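Local coordinates for L-Ribose isomerase (Acinetobacter, PDB 4Q0S), which probably catalyses the metal-dependent isomerisation of L-ribose to its ketose through a cobalt-bearing site in a cupin barrel, at residues 232-235 and 236-239. Residues are numbered along the deposited sequence; the frame is centred on the assembly and turned at random.
Sequences APIP and SWLG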
ATOM      1  N   ALA A 232     -30.355  21.115   2.847  1.00 74.33           N
ATOM      2  CA  ALA A 232     -29.440  22.175   3.259  1.00 69.98           C
ATOM      3  C   ALA A 232     -29.409  22.307   4.779  1.00 67.30           C
ATOM      4  O   ALA A 232     -30.439  22.544   5.412  1.00 67.10           O
ATOM      5  CB  ALA A 232     -29.855  23.500   2.630  1.00 69.53           C
ATOM      6  N   PRO A 233     -28.220  22.154   5.383  1.00 64.19           N
ATOM      7  CA  PRO A 233     -28.061  22.259   6.837  1.00 61.65           C
ATOM      8  C   PRO A 233     -28.417  23.646   7.359  1.00 59.14           C
ATOM      9  O   PRO A 233     -28.897  23.796   8.481  1.00 58.45           O
ATOM     10  CB  PRO A 233     -26.589  21.911   7.047  1.00 62.05           C
ATOM     11  CG  PRO A 233     -25.952  22.378   5.778  1.00 62.52           C
ATOM     12  CD  PRO A 233     -26.923  21.905   4.731  1.00 62.87           C
ATOM     13  N   ILE A 234     -28.165  24.655   6.534  1.00 56.98           N
ATOM     14  CA  ILE A 234     -28.474  26.037   6.875  1.00 54.69           C
ATOM     15  C   ILE A 234     -29.108  26.658   5.636  1.00 53.93           C
ATOM     16  O   ILE A 234     -28.646  26.434   4.516  1.00 53.67           O
ATOM     17  CB  ILE A 234     -27.202  26.822   7.282  1.00 53.95           C
ATOM     18  CG1 ILE A 234     -26.696  26.312   8.633  1.00 52.74           C
ATOM     19  CG2 ILE A 234     -27.500  28.315   7.366  1.00 53.95           C
ATOM     20  CD1 ILE A 234     -25.457  27.012   9.137  1.00 53.31           C
ATOM     21  N   PRO A 235     -30.192  27.431   5.819  1.00 53.03           N
ATOM     22  CA  PRO A 235     -30.912  28.092   4.726  1.00 51.90           C
ATOM     23  C   PRO A 235     -30.036  28.663   3.614  1.00 50.79           C
ATOM     24  O   PRO A 235     -30.127  28.229   2.465  1.00 50.50           O
ATOM     25  CB  PRO A 235     -31.713  29.163   5.453  1.00 52.31           C
ATOM     26  CG  PRO A 235     -32.095  28.450   6.713  1.00 52.22           C
ATOM     27  CD  PRO A 235     -30.795  27.779   7.120  1.00 52.04           C
ATOM     28  N   SER A 236     -29.186  29.625   3.960  1.00 50.67           N
ATOM     29  CA  SER A 236     -28.304  30.268   2.989  1.00 50.92           C
ATOM     30  C   SER A 236     -27.504  29.294   2.124  1.00 50.74           C
ATOM     31  O   SER A 236     -27.302  29.539   0.938  1.00 52.89           O
ATOM     32  CB  SER A 236     -27.340  31.219   3.704  1.00 50.60           C
ATOM     33  OG  SER A 236     -26.487  30.517   4.591  1.00 51.88           O
ATOM     34  N   TRP A 237     -27.048  28.195   2.714  1.00 50.65           N
ATOM     35  CA  TRP A 237     -26.267  27.200   1.983  1.00 50.16           C
ATOM     36  C   TRP A 237     -26.940  26.730   0.697  1.00 51.43           C
ATOM     37  O   TRP A 237     -26.268  26.297  -0.238  1.00 51.31           O
ATOM     38  CB  TRP A 237     -26.000  25.988   2.876  1.00 48.52           C
ATOM     39  CG  TRP A 237     -25.040  26.248   3.996  1.00 46.62           C
ATOM     40  CD1 TRP A 237     -24.941  27.382   4.751  1.00 45.89           C
ATOM     41  CD2 TRP A 237     -24.090  25.323   4.537  1.00 45.53           C
ATOM     42  NE1 TRP A 237     -23.991  27.220   5.732  1.00 45.41           N
ATOM     43  CE2 TRP A 237     -23.455  25.963   5.625  1.00 45.50           C
ATOM     44  CE3 TRP A 237     -23.717  24.011   4.211  1.00 43.78           C
ATOM     45  CZ2 TRP A 237     -22.465  25.335   6.391  1.00 44.12           C
ATOM     46  CZ3 TRP A 237     -22.735  23.386   4.974  1.00 42.96           C
ATOM     47  CH2 TRP A 237     -22.121  24.051   6.052  1.00 43.96           C
ATOM     48  N   LEU A 238     -28.266  26.814   0.656  1.00 53.35           N
ATOM     49  CA  LEU A 238     -29.031  26.383  -0.510  1.00 54.80           C
ATOM     50  C   LEU A 238     -28.649  27.129  -1.786  1.00 55.37           C
ATOM     51  O   LEU A 238     -28.754  28.355  -1.856  1.00 55.91           O
ATOM     52  CB  LEU A 238     -30.529  26.556  -0.243  1.00 55.73           C
ATOM     53  CG  LEU A 238     -31.485  26.139  -1.362  1.00 56.26           C
ATOM     54  CD1 LEU A 238     -31.282  24.672  -1.713  1.00 55.47           C
ATOM     55  CD2 LEU A 238     -32.915  26.388  -0.909  1.00 56.46           C
ATOM     56  N   GLY A 239     -28.206  26.378  -2.790  1.00 55.86           N
ATOM     57  CA  GLY A 239     -27.811  26.971  -4.057  1.00 57.11           C
ATOM     58  C   GLY A 239     -26.482  27.706  -4.010  1.00 57.60           C
ATOM     59  O   GLY A 239     -25.932  28.086  -5.044  1.00 58.65           O
TER
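I234 and W237 meet by a CH-pi contact: CB of I234 sits 3.8 Å from the centroid of the five-membered ring of W237, 27° off the ring normal and hence over the face. CG1 of the isoleucine lies anti to the carbonyl carbon and the chain then runs on extended, carrying CD1 over the same face to 3.7 Å from NE1 of W237. CG of P233 also lies over this indole face, nearer the rim of the six-membered ring, and the two side chains cross at about a right angle; its closest approach is too short to be reliable and is probably model error. A looser apolar approach joins CB of A232 to CB of L238 at 4.2 Å.

Backbone hydrogen bonds close two successive, overlapping beta-turns, 234-237 and 235-238, the first only weakly. L238 N donates to P235 O at 3.0 Å with an N-H...O angle of 158°; W237 N to I234 O, also 3.0 Å, is weak at 125°.

The turns belong to the loop between strands 211-217 and 244-245. H221 meets the W237 ring edge-to-face and Y219 with its ring plane inclined, while P83 and A96 touch it; F152 and L150 of the second subunit meet P233 and I234, placing the turns at a subunit interface.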